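Local coordinates for metallo-beta-lactamase superfamily protein (Thermus thermophilus, PDB 2ZZI), which probably acts as a metal-dependent hydrolase of the metallo-beta-lactamase superfamily, carrying a pair of metal ions, here iron(III), in its binding site, at residues A[52-57]-A[124-129]; A[144-149]-A[188-193]; A[14-19]-A[180-185]; A[82-87]-A[99-104]. One frame throughout, in Å; residues are numbered along the deposited sequence.

Interaction 1 (A[52-57]-A[124-129]); sequences LTHAHF and GHSPGH. With FE (Fe (III) ion), chain C.
His54 and His56 meet His125 around one iron(III) ion, the three-histidine half of the dinuclear centre of the metallo-beta-lactamase fold; the first two belong to the HxHxDH signature of the superfamily. His54 NE2 lies 2.3 Å from the metal, and His125 NE2 is at 2.1 Å. His56 instead turns its ND1 to the iron, at 2.5 Å, so its ring reaches the ion from the side nearer its own backbone. A water and Asp144 OD2 complete the shell. The torsions match these roles: His54 tucks CG between its backbone N and carbonyl carbon (chi1 61°), whereas His125 swings CG opposite its backbone N (chi1 -179°) and so sends its ring across to the other loop. The edge of His125 is directed at the face of His54 in an offset edge-to-face pair, with centroids 4.8 Å apart and planes at 81°. His56 and His125 meet obliquely. On that same side of the His54 ring, His129 runs alongside, nearly parallel but slid so far that overlap is slight, with 4.5 Å between centroids. Besides the metal bond, the His54 ring is steadied through its non-ligand nitrogen: ND1 donates to Thr53 OG1 over 3.2 Å, with the oxygen tilted out of the ring plane, and Asp28 in turn bonds that hydroxyl. Ser126 OG, hydrogen-bonded to Asp80, sits 3.3 Å from His54 CB. The backbones also approach directly, His129 CA making a C-H...O contact of 3.3 Å with Thr53 O.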
loop_
_atom_site.group_PDB
_atom_site.type_symbol
_atom_site.label_atom_id
_atom_site.label_comp_id
_atom_site.label_asym_id
_atom_site.label_seq_id
_atom_site.Cartn_x
_atom_site.Cartn_y
_atom_site.Cartn_z
ATOM N N LEU A 52 2.691 -2.324 4.475
ATOM C CA LEU A 52 2.313 -0.966 4.128
ATOM C C LEU A 52 3.130 -0.467 2.950
ATOM O O LEU A 52 4.355 -0.482 2.992
ATOM C CB LEU A 52 2.520 -0.054 5.331
ATOM C CG LEU A 52 1.831 -0.549 6.601
ATOM C CD1 LEU A 52 2.041 0.424 7.745
ATOM C CD2 LEU A 52 0.352 -0.753 6.325
ATOM N N THR A 53 2.446 -0.032 1.897
ATOM C CA THR A 53 3.119 0.501 0.718
ATOM C C THR A 53 3.686 1.878 1.025
ATOM O O THR A 53 4.759 2.235 0.544
ATOM C CB THR A 53 2.171 0.601 -0.483
ATOM O OG1 THR A 53 0.998 1.325 -0.101
ATOM C CG2 THR A 53 1.767 -0.771 -0.953
ATOM N N HIS A 54 2.948 2.646 1.823
ATOM C CA HIS A 54 3.435 3.910 2.375
ATOM C C HIS A 54 2.640 4.262 3.627
ATOM O O HIS A 54 1.690 3.569 3.970
ATOM C CB HIS A 54 3.423 5.048 1.339
ATOM C CG HIS A 54 2.068 5.369 0.787
ATOM N ND1 HIS A 54 1.378 4.512 -0.042
ATOM C CD2 HIS A 54 1.292 6.471 0.920
ATOM C CE1 HIS A 54 0.227 5.064 -0.383
ATOM N NE2 HIS A 54 0.152 6.254 0.186
ATOM N N ALA A 55 3.028 5.326 4.320
ATOM C CA ALA A 55 2.494 5.572 5.656
ATOM C C ALA A 55 1.439 6.663 5.689
ATOM O O ALA A 55 1.217 7.289 6.731
ATOM C CB ALA A 55 3.624 5.900 6.627
ATOM N N HIS A 56 0.791 6.895 4.553
ATOM C CA HIS A 56 -0.242 7.920 4.483
ATOM C C HIS A 56 -1.446 7.463 5.293
ATOM O O HIS A 56 -1.801 6.289 5.273
ATOM C CB HIS A 56 -0.614 8.221 3.028
ATOM C CG HIS A 56 0.354 9.133 2.335
ATOM N ND1 HIS A 56 0.042 9.812 1.177
ATOM C CD2 HIS A 56 1.622 9.494 2.652
ATOM C CE1 HIS A 56 1.079 10.541 0.803
ATOM N NE2 HIS A 56 2.050 10.368 1.682
ATOM N N PHE A 57 -2.058 8.395 6.019
ATOM C CA PHE A 57 -3.124 8.065 6.965
ATOM C C PHE A 57 -4.237 7.197 6.363
ATOM O O PHE A 57 -4.770 6.310 7.034
ATOM C CB PHE A 57 -3.717 9.340 7.574
ATOM C CG PHE A 57 -4.698 10.042 6.677
ATOM C CD1 PHE A 57 -4.315 11.152 5.947
ATOM C CD2 PHE A 57 -6.005 9.588 6.563
ATOM C CE1 PHE A 57 -5.212 11.797 5.117
ATOM C CE2 PHE A 57 -6.909 10.231 5.735
ATOM C CZ PHE A 57 -6.511 11.337 5.011
ATOM N N GLY A 124 8.602 9.177 -4.154
ATOM C CA GLY A 124 7.972 10.169 -5.007
ATOM C C GLY A 124 6.646 10.621 -4.439
ATOM O O GLY A 124 6.440 11.808 -4.205
ATOM N N HIS A 125 5.737 9.673 -4.228
ATOM C CA HIS A 125 4.488 9.970 -3.537
ATOM C C HIS A 125 4.810 10.182 -2.064
ATOM O O HIS A 125 4.208 11.019 -1.394
ATOM C CB HIS A 125 3.486 8.834 -3.711
ATOM C CG HIS A 125 2.168 9.086 -3.051
ATOM N ND1 HIS A 125 1.179 9.851 -3.631
ATOM C CD2 HIS A 125 1.673 8.671 -1.861
ATOM C CE1 HIS A 125 0.134 9.902 -2.823
ATOM N NE2 HIS A 125 0.408 9.191 -1.743
ATOM N N SER A 126 5.778 9.416 -1.574
ATOM C CA SER A 126 6.332 9.620 -0.249
ATOM C C SER A 126 7.738 9.024 -0.203
ATOM O O SER A 126 8.118 8.250 -1.080
ATOM C CB SER A 126 5.432 9.008 0.828
ATOM O OG SER A 126 5.543 7.596 0.859
ATOM N N PRO A 127 8.517 9.397 0.820
ATOM C CA PRO A 127 9.926 9.037 0.957
ATOM C C PRO A 127 10.155 7.544 1.119
ATOM O O PRO A 127 11.186 7.031 0.697
ATOM C CB PRO A 127 10.348 9.760 2.238
ATOM C CG PRO A 127 9.336 10.826 2.438
ATOM C CD PRO A 127 8.062 10.275 1.909
ATOM N N GLY A 128 9.206 6.851 1.733
ATOM C CA GLY A 128 9.350 5.419 1.974
ATOM C C GLY A 128 8.342 4.566 1.229
ATOM O O GLY A 128 7.956 3.500 1.695
ATOM N N HIS A 129 7.920 5.035 0.062
ATOM C CA HIS A 129 6.911 4.340 -0.719
ATOM C C HIS A 129 7.525 3.150 -1.442
ATOM O O HIS A 129 8.545 3.282 -2.120
ATOM C CB HIS A 129 6.280 5.296 -1.730
ATOM C CG HIS A 129 5.002 4.794 -2.321
ATOM N ND1 HIS A 129 4.964 3.804 -3.278
ATOM C CD2 HIS A 129 3.717 5.150 -2.096
ATOM C CE1 HIS A 129 3.708 3.570 -3.615
ATOM N NE2 HIS A 129 2.933 4.375 -2.912
HETATM FE FE FE C . -0.862 8.160 -0.471
HETATM O O HOH W 1 -2.247 8.717 0.292
#

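Interaction 2 (A[144-149]-A[188-193]); sequences DLLFRG and TTLGLE. With FE (Fe (III) ion), chain C; FE (Fe (III) ion), chain D.
Glu193, from the first turn of helix 190-196, sets its carboxylate between the Arg148 side chain and the backbone N of Gly149, where strand 139-147 of the metallo-beta-lactamase fold runs out into a turn. Both oxygens are engaged. OE2 accepts from Gly149 N (3.0 Å), the N-H arriving from above the carboxylate plane, and has a weak further donor in Asn197 ND2. OE1 receives Thr188 OG1 at 2.6 Å on its anti lone pair and forms a salt bridge with Arg148 NE (3.1 Å). Held this way, the carboxylate ties the strand end to the start of the helix, and its negative charge is probably partly offset by Arg148. The close-packed side is formed by the aliphatic part of Glu193 and its leucine neighbours. There Leu146 CD2 rests 3.8 Å from Glu193 CG and 4.0 Å from Leu190 CD2, in a hydrophobic layer continued by Leu168 and Leu171 of helix 161-171. The outer side is looser: the exposed Arg148 chain, bent at chi2 and chi3, crosses Thr188 and Leu192 at about right angles. The guanidinium plane stands 53° from the carboxylate, and the salt bridge runs through NE, while Leu192 CD2 covers one face near NH2. Beyond this contact, at the inner end of 144-149, Asp144 bridges the two iron(III) ions through a single oxygen, OD2 lying 2.1 Å from one and 2.2 Å from the other.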
loop_
_atom_site.group_PDB
_atom_site.type_symbol
_atom_site.label_atom_id
_atom_site.label_comp_id
_atom_site.label_asym_id
_atom_site.label_seq_id
_atom_site.Cartn_x
_atom_site.Cartn_y
_atom_site.Cartn_z
ATOM N N ASP A 144 -0.254 4.085 -4.039
ATOM C CA ASP A 144 -0.663 5.324 -4.694
ATOM C C ASP A 144 0.262 5.710 -5.834
ATOM O O ASP A 144 0.129 6.782 -6.410
ATOM C CB ASP A 144 -0.736 6.467 -3.682
ATOM C CG ASP A 144 -1.943 6.364 -2.769
ATOM O OD1 ASP A 144 -2.726 5.396 -2.900
ATOM O OD2 ASP A 144 -2.112 7.261 -1.917
ATOM N N LEU A 145 1.200 4.831 -6.158
ATOM C CA LEU A 145 2.131 5.081 -7.246
ATOM C C LEU A 145 1.392 5.246 -8.575
ATOM O O LEU A 145 1.394 6.330 -9.169
ATOM C CB LEU A 145 3.157 3.949 -7.338
ATOM C CG LEU A 145 4.564 4.297 -7.831
ATOM N N LEU A 146 0.747 4.175 -9.033
ATOM C CA LEU A 146 0.080 4.189 -10.337
ATOM C C LEU A 146 -1.427 3.963 -10.266
ATOM O O LEU A 146 -1.888 3.001 -9.664
ATOM C CB LEU A 146 0.713 3.154 -11.268
ATOM C CG LEU A 146 0.226 3.163 -12.716
ATOM C CD1 LEU A 146 0.401 4.542 -13.336
ATOM C CD2 LEU A 146 0.959 2.110 -13.528
ATOM N N PHE A 147 -2.189 4.852 -10.894
ATOM C CA PHE A 147 -3.639 4.715 -10.961
ATOM C C PHE A 147 -4.123 4.427 -12.385
ATOM O O PHE A 147 -3.355 4.509 -13.343
ATOM C CB PHE A 147 -4.326 5.983 -10.450
ATOM C CG PHE A 147 -3.989 6.333 -9.028
ATOM C CD1 PHE A 147 -4.186 5.422 -8.007
ATOM C CD2 PHE A 147 -3.504 7.588 -8.708
ATOM C CE1 PHE A 147 -3.886 5.753 -6.698
ATOM C CE2 PHE A 147 -3.207 7.920 -7.403
ATOM C CZ PHE A 147 -3.399 7.002 -6.399
ATOM N N ARG A 148 -5.404 4.088 -12.516
ATOM C CA ARG A 148 -6.023 3.915 -13.825
ATOM C C ARG A 148 -6.208 5.285 -14.470
ATOM O O ARG A 148 -7.213 5.956 -14.250
ATOM C CB ARG A 148 -7.366 3.196 -13.678
ATOM C CG ARG A 148 -8.164 3.012 -14.964
ATOM C CD ARG A 148 -7.340 2.364 -16.072
ATOM N NE ARG A 148 -7.028 3.294 -17.161
ATOM C CZ ARG A 148 -7.715 3.365 -18.299
ATOM N NH1 ARG A 148 -7.368 4.235 -19.239
ATOM N NH2 ARG A 148 -8.755 2.566 -18.497
ATOM N N GLY A 149 -5.218 5.712 -15.246
ATOM C CA GLY A 149 -5.286 7.000 -15.918
ATOM C C GLY A 149 -4.692 8.155 -15.128
ATOM O O GLY A 149 -4.860 9.315 -15.503
ATOM N N THR A 188 -5.704 -2.034 -13.151
ATOM C CA THR A 188 -5.246 -1.775 -14.507
ATOM C C THR A 188 -3.998 -2.598 -14.825
ATOM O O THR A 188 -3.727 -3.604 -14.172
ATOM C CB THR A 188 -4.948 -0.273 -14.710
ATOM O OG1 THR A 188 -4.643 -0.016 -16.088
ATOM C CG2 THR A 188 -3.776 0.161 -13.833
ATOM N N THR A 189 -3.242 -2.160 -15.829
ATOM C CA THR A 189 -2.017 -2.842 -16.241
ATOM C C THR A 189 -0.936 -1.850 -16.669
ATOM O O THR A 189 -1.230 -0.748 -17.146
ATOM C CB THR A 189 -2.272 -3.790 -17.430
ATOM O OG1 THR A 189 -2.705 -3.029 -18.568
ATOM C CG2 THR A 189 -3.327 -4.826 -17.077
ATOM N N LEU A 190 0.319 -2.256 -16.517
ATOM C CA LEU A 190 1.436 -1.432 -16.958
ATOM C C LEU A 190 1.338 -1.155 -18.457
ATOM O O LEU A 190 1.675 -0.062 -18.927
ATOM C CB LEU A 190 2.759 -2.125 -16.634
ATOM C CG LEU A 190 2.941 -2.471 -15.157
ATOM C CD1 LEU A 190 4.120 -3.414 -14.966
ATOM C CD2 LEU A 190 3.127 -1.199 -14.348
ATOM N N GLY A 191 0.879 -2.150 -19.208
ATOM C CA GLY A 191 0.728 -1.991 -20.648
ATOM C C GLY A 191 -0.331 -0.958 -20.978
ATOM O O GLY A 191 -0.112 -0.072 -21.811
ATOM N N LEU A 192 -1.483 -1.077 -20.317
ATOM C CA LEU A 192 -2.598 -0.169 -20.551
ATOM C C LEU A 192 -2.202 1.267 -20.233
ATOM O O LEU A 192 -2.444 2.183 -21.022
ATOM C CB LEU A 192 -3.809 -0.573 -19.713
ATOM C CG LEU A 192 -5.066 0.238 -20.030
ATOM C CD1 LEU A 192 -5.364 0.142 -21.509
ATOM C CD2 LEU A 192 -6.265 -0.219 -19.208
ATOM N N GLU A 193 -1.578 1.460 -19.078
ATOM C CA GLU A 193 -1.201 2.796 -18.641
ATOM C C GLU A 193 -0.155 3.417 -19.556
ATOM O O GLU A 193 -0.213 4.610 -19.854
ATOM C CB GLU A 193 -0.710 2.770 -17.193
ATOM C CG GLU A 193 -1.792 2.392 -16.190
ATOM C CD GLU A 193 -3.099 3.127 -16.432
ATOM O OE1 GLU A 193 -4.161 2.496 -16.278
ATOM O OE2 GLU A 193 -3.069 4.329 -16.779
HETATM FE FE FE C . -0.862 8.160 -0.471
HETATM FE FE FE D . -3.917 7.166 -0.679
HETATM O O HOH W 1 -2.247 8.717 0.292
#

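Interaction 3 (A[14-19]-A[180-185]); sequences NAYLVE and VHPGHG. With FE (Fe (III) ion), chain D.
Strand 13-20 approaches the end of strand 179-182 at Asn14 and Gly183, the two short strand segments running at 125° to each other with their axes 8.1 Å apart at the closest, as neighbours from the two facing sheets of the alpha-beta/beta-alpha sandwich. The backbone link is Asn14 N to Gly183 O (2.8 Å), with the donor standing well above the carbonyl plane. One residue earlier, the carbonyl of Pro182 is met by the side chain of Tyr16. With CG on the far side from its own carbonyl carbon (chi1 -60°), Tyr16 extends over to the second segment, and its hydroxyl donates to Pro182 O across 2.7 Å, close to the plane of the phenol ring. Asn14 CB approaches the same oxygen, at 3.3 Å. The Tyr16 ring also meets His181: its CE1 lies 3.5 Å from His181 ND1, and the two planes are nearly perpendicular at 85°, without forming a true stack. Phe141 joins both, stacking on the His181 ring and meeting Tyr16 edge-to-face. Just past the tethered carbonyls, His184 turns away from strand 13-20 and places NE2 2.1 Å from the second iron(III) ion, which Asp58, His59 and Asp144 also bind. Two successive carbonyls, of Pro182 and Gly183, where the strand passes into the loop, are thus pinned by donors from the opposite sheet, consistent with a second-shell part in positioning His184.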
loop_
_atom_site.group_PDB
_atom_site.type_symbol
_atom_site.label_atom_id
_atom_site.label_comp_id
_atom_site.label_asym_id
_atom_site.label_seq_id
_atom_site.Cartn_x
_atom_site.Cartn_y
_atom_site.Cartn_z
ATOM N N ASN A 14 -7.789 0.990 -1.118
ATOM C CA ASN A 14 -7.865 -0.429 -1.480
ATOM C C ASN A 14 -6.925 -1.364 -0.724
ATOM O O ASN A 14 -5.815 -1.644 -1.185
ATOM C CB ASN A 14 -7.641 -0.608 -2.979
ATOM C CG ASN A 14 -8.743 0.004 -3.799
ATOM O OD1 ASN A 14 -8.600 0.200 -5.004
ATOM N ND2 ASN A 14 -9.856 0.323 -3.145
ATOM N N ALA A 15 -7.386 -1.862 0.422
ATOM C CA ALA A 15 -6.645 -2.858 1.187
ATOM C C ALA A 15 -6.734 -4.200 0.483
ATOM O O ALA A 15 -7.753 -4.515 -0.124
ATOM C CB ALA A 15 -7.201 -2.963 2.590
ATOM N N TYR A 16 -5.670 -4.990 0.554
ATOM C CA TYR A 16 -5.658 -6.296 -0.098
ATOM C C TYR A 16 -5.269 -7.424 0.858
ATOM O O TYR A 16 -4.317 -7.297 1.636
ATOM C CB TYR A 16 -4.698 -6.301 -1.285
ATOM C CG TYR A 16 -5.024 -5.304 -2.373
ATOM C CD1 TYR A 16 -5.754 -5.682 -3.489
ATOM C CD2 TYR A 16 -4.580 -3.990 -2.294
ATOM C CE1 TYR A 16 -6.038 -4.782 -4.491
ATOM C CE2 TYR A 16 -4.861 -3.079 -3.292
ATOM C CZ TYR A 16 -5.591 -3.480 -4.390
ATOM O OH TYR A 16 -5.876 -2.580 -5.391
ATOM N N LEU A 17 -6.016 -8.523 0.807
ATOM C CA LEU A 17 -5.592 -9.752 1.445
ATOM C C LEU A 17 -4.998 -10.579 0.322
ATOM O O LEU A 17 -5.648 -10.798 -0.695
ATOM C CB LEU A 17 -6.780 -10.473 2.083
ATOM C CG LEU A 17 -6.516 -11.518 3.182
ATOM C CD1 LEU A 17 -5.743 -10.935 4.361
ATOM C CD2 LEU A 17 -7.830 -12.125 3.671
ATOM N N VAL A 18 -3.750 -11.002 0.468
ATOM C CA VAL A 18 -3.142 -11.835 -0.561
ATOM C C VAL A 18 -2.719 -13.189 -0.014
ATOM O O VAL A 18 -2.275 -13.305 1.134
ATOM C CB VAL A 18 -1.928 -11.163 -1.225
ATOM C CG1 VAL A 18 -1.432 -12.011 -2.395
ATOM C CG2 VAL A 18 -2.293 -9.772 -1.693
ATOM N N GLU A 19 -2.857 -14.212 -0.847
ATOM C CA GLU A 19 -2.486 -15.548 -0.450
ATOM C C GLU A 19 -1.199 -15.945 -1.142
ATOM O O GLU A 19 -1.136 -16.006 -2.372
ATOM C CB GLU A 19 -3.597 -16.533 -0.789
ATOM C CG GLU A 19 -3.220 -17.976 -0.522
ATOM C CD GLU A 19 -4.423 -18.831 -0.192
ATOM O OE1 GLU A 19 -5.547 -18.453 -0.596
ATOM O OE2 GLU A 19 -4.238 -19.873 0.477
ATOM N N VAL A 180 -1.889 -4.214 -12.157
ATOM C CA VAL A 180 -1.689 -3.192 -11.135
ATOM C C VAL A 180 -2.817 -3.233 -10.111
ATOM O O VAL A 180 -3.989 -3.247 -10.476
ATOM C CB VAL A 180 -1.629 -1.781 -11.756
ATOM C CG1 VAL A 180 -1.235 -0.749 -10.704
ATOM C CG2 VAL A 180 -0.658 -1.755 -12.934
ATOM N N HIS A 181 -2.453 -3.261 -8.831
ATOM C CA HIS A 181 -3.414 -3.147 -7.737
ATOM C C HIS A 181 -3.122 -1.878 -6.950
ATOM O O HIS A 181 -2.293 -1.880 -6.039
ATOM C CB HIS A 181 -3.328 -4.358 -6.808
ATOM C CG HIS A 181 -3.622 -5.656 -7.486
ATOM N ND1 HIS A 181 -4.818 -6.322 -7.331
ATOM C CD2 HIS A 181 -2.884 -6.399 -8.343
ATOM C CE1 HIS A 181 -4.803 -7.423 -8.061
ATOM N NE2 HIS A 181 -3.640 -7.492 -8.685
ATOM N N PRO A 182 -3.816 -0.788 -7.294
ATOM C CA PRO A 182 -3.537 0.529 -6.756
ATOM C C PRO A 182 -4.279 0.746 -5.452
ATOM O O PRO A 182 -5.199 0.003 -5.146
ATOM C CB PRO A 182 -4.092 1.453 -7.837
ATOM C CG PRO A 182 -5.242 0.690 -8.417
ATOM C CD PRO A 182 -4.993 -0.781 -8.179
ATOM N N GLY A 183 -3.881 1.761 -4.693
ATOM C CA GLY A 183 -4.476 2.012 -3.393
ATOM C C GLY A 183 -5.794 2.739 -3.503
ATOM O O GLY A 183 -6.449 3.003 -2.501
ATOM N N HIS A 184 -6.182 3.069 -4.730
ATOM C CA HIS A 184 -7.410 3.816 -4.982
ATOM C C HIS A 184 -7.929 3.521 -6.380
ATOM O O HIS A 184 -7.167 3.507 -7.345
ATOM C CB HIS A 184 -7.170 5.325 -4.884
ATOM C CG HIS A 184 -6.689 5.794 -3.545
ATOM N ND1 HIS A 184 -7.550 6.156 -2.531
ATOM C CD2 HIS A 184 -5.439 6.004 -3.070
ATOM C CE1 HIS A 184 -6.850 6.549 -1.482
ATOM N NE2 HIS A 184 -5.566 6.468 -1.783
ATOM N N GLY A 185 -9.231 3.297 -6.493
ATOM C CA GLY A 185 -9.859 3.180 -7.803
ATOM C C GLY A 185 -9.601 1.872 -8.524
ATOM O O GLY A 185 -8.957 0.975 -7.996
HETATM FE FE FE D . -3.917 7.166 -0.679
HETATM O O HOH W 1 -2.247 8.717 0.292
#

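Interaction 4 (A[82-87]-A[99-104]); sequences PLYEGA and PKPPLP
Tyr84 OH donates to Pro102 O over 2.6 Å, fastening helix 81-92 of the metallo-beta-lactamase fold to the proline-rich loop that leads back toward strand 106-107. The oxygen lies at the rim of the phenol, in the plane of the ring, and the hydroxyl approaches it tilted by only 17° from the carbonyl plane. Tyr84 reaches this point because CG is turned opposite its backbone N (chi1 176°), which carries the end of the ring toward the loop. Pro101 covers one face in a CH-pi contact: its CG stands 4.3 Å from the ring centroid, nearly on the ring normal. Leu103 CD2 packs obliquely against CE2, and Val63 of helix 63-70 touches both Tyr84 and Pro102. Farther along the helix, Ala87 CB meets Pro101 CG at 4.3 Å. Solvent lies on the outer side, where the exposed Leu103 crosses Glu85 at about a right angle, its CD1 near OE2. Lys100 bends at chi3 and chi4 to curl its ammonium group back over the helix; there NZ forms a salt bridge with Asp88 OD1 and lies 2.7 Å from Glu85 O.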
loop_
_atom_site.group_PDB
_atom_site.type_symbol
_atom_site.label_atom_id
_atom_site.label_comp_id
_atom_site.label_asym_id
_atom_site.label_seq_id
_atom_site.Cartn_x
_atom_site.Cartn_y
_atom_site.Cartn_z
ATOM N N PRO A 82 8.518 8.773 9.933
ATOM C CA PRO A 82 8.084 10.123 10.323
ATOM C C PRO A 82 6.631 10.398 9.934
ATOM O O PRO A 82 5.845 10.844 10.764
ATOM C CB PRO A 82 9.032 11.033 9.540
ATOM C CG PRO A 82 10.259 10.220 9.364
ATOM C CD PRO A 82 9.804 8.795 9.211
ATOM N N LEU A 83 6.291 10.130 8.678
ATOM C CA LEU A 83 4.926 10.255 8.206
ATOM C C LEU A 83 4.028 9.317 8.996
ATOM O O LEU A 83 3.033 9.738 9.592
ATOM C CB LEU A 83 4.849 9.907 6.719
ATOM C CG LEU A 83 5.532 10.870 5.751
ATOM C CD1 LEU A 83 5.470 10.344 4.333
ATOM C CD2 LEU A 83 4.882 12.233 5.835
ATOM N N TYR A 84 4.392 8.037 8.990
ATOM C CA TYR A 84 3.644 7.018 9.709
ATOM C C TYR A 84 3.297 7.466 11.123
ATOM O O TYR A 84 2.161 7.318 11.568
ATOM C CB TYR A 84 4.448 5.723 9.763
ATOM C CG TYR A 84 3.802 4.612 10.571
ATOM C CD1 TYR A 84 3.003 3.650 9.954
ATOM C CD2 TYR A 84 4.002 4.514 11.945
ATOM C CE1 TYR A 84 2.419 2.626 10.678
ATOM C CE2 TYR A 84 3.419 3.493 12.682
ATOM C CZ TYR A 84 2.628 2.549 12.041
ATOM O OH TYR A 84 2.041 1.530 12.768
ATOM N N GLU A 85 4.282 8.010 11.827
ATOM C CA GLU A 85 4.087 8.411 13.213
ATOM C C GLU A 85 3.190 9.645 13.343
ATOM O O GLU A 85 2.566 9.859 14.383
ATOM C CB GLU A 85 5.438 8.661 13.889
ATOM C CG GLU A 85 6.447 7.522 13.731
ATOM C CD GLU A 85 7.763 7.806 14.447
ATOM O OE1 GLU A 85 8.061 8.999 14.701
ATOM O OE2 GLU A 85 8.502 6.837 14.757
ATOM N N GLY A 86 3.128 10.449 12.284
ATOM C CA GLY A 86 2.298 11.657 12.284
ATOM C C GLY A 86 0.994 11.535 11.507
ATOM O O GLY A 86 0.261 12.511 11.357
ATOM N N ALA A 87 0.698 10.331 11.026
ATOM C CA ALA A 87 -0.461 10.099 10.158
ATOM C C ALA A 87 -1.801 10.556 10.743
ATOM O O ALA A 87 -2.722 10.913 9.999
ATOM C CB ALA A 87 -0.534 8.630 9.755
ATOM N N PRO A 99 -7.003 6.146 14.588
ATOM C CA PRO A 99 -6.241 5.761 15.761
ATOM C C PRO A 99 -4.759 5.722 15.391
ATOM O O PRO A 99 -4.355 4.933 14.526
ATOM C CB PRO A 99 -6.751 4.355 16.054
ATOM C CG PRO A 99 -7.151 3.827 14.715
ATOM C CD PRO A 99 -7.719 5.005 13.988
ATOM N N LYS A 100 -3.967 6.578 16.033
ATOM C CA LYS A 100 -2.525 6.656 15.787
ATOM C C LYS A 100 -1.913 5.272 15.584
ATOM O O LYS A 100 -2.063 4.398 16.435
ATOM C CB LYS A 100 -1.833 7.372 16.950
ATOM C CG LYS A 100 -0.317 7.361 16.867
ATOM C CD LYS A 100 0.305 8.236 17.944
ATOM C CE LYS A 100 0.079 9.713 17.657
ATOM N NZ LYS A 100 0.808 10.162 16.429
ATOM N N PRO A 101 -1.229 5.064 14.444
ATOM C CA PRO A 101 -0.615 3.770 14.147
ATOM C C PRO A 101 0.409 3.382 15.213
ATOM O O PRO A 101 1.119 4.241 15.730
ATOM C CB PRO A 101 0.062 4.004 12.794
ATOM C CG PRO A 101 -0.675 5.147 12.192
ATOM C CD PRO A 101 -1.029 6.027 13.347
ATOM N N PRO A 102 0.489 2.084 15.534
ATOM C CA PRO A 102 1.264 1.602 16.660
ATOM C C PRO A 102 2.718 1.360 16.285
ATOM O O PRO A 102 3.027 1.104 15.120
ATOM C CB PRO A 102 0.615 0.256 16.944
ATOM C CG PRO A 102 0.307 -0.258 15.566
ATOM C CD PRO A 102 -0.059 0.968 14.742
ATOM N N LEU A 103 3.597 1.430 17.279
ATOM C CA LEU A 103 4.976 1.011 17.101
ATOM C C LEU A 103 5.225 -0.229 17.942
ATOM O O LEU A 103 4.509 -0.467 18.917
ATOM C CB LEU A 103 5.937 2.127 17.497
ATOM C CG LEU A 103 5.882 3.327 16.556
ATOM C CD1 LEU A 103 7.243 3.980 16.481
ATOM C CD2 LEU A 103 5.432 2.889 15.173
ATOM N N PRO A 104 6.253 -1.013 17.583
ATOM C CA PRO A 104 7.216 -0.708 16.538
ATOM C C PRO A 104 6.792 -1.251 15.177
ATOM O O PRO A 104 5.666 -1.718 15.025
ATOM C CB PRO A 104 8.446 -1.472 17.009
ATOM C CG PRO A 104 7.868 -2.715 17.609
ATOM C CD PRO A 104 6.540 -2.313 18.215
#

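In the fold
Interactions 1, 2 and 3 share the dinuclear iron centre: 52-57 and 124-129 supply the histidines of one ion, His184 of interaction 3 belongs to the other, and Asp144 of interaction 2 joins both. Interactions 2 and 3 also reach the same sheet, where Thr188 O probably accepts from Val180 N. Interaction 1 is buried and held by metal bonds and ring contacts, while interaction 3 relies on hydrogen bonds to carbonyls between sheets. Towards the periphery, interaction 2 turns to a salt bridge and interaction 4 to proline-aromatic packing. Interaction 4, about 28 Å from interaction 2 between centres, still touches interaction 1, with Tyr84 against Ala55 and Leu52.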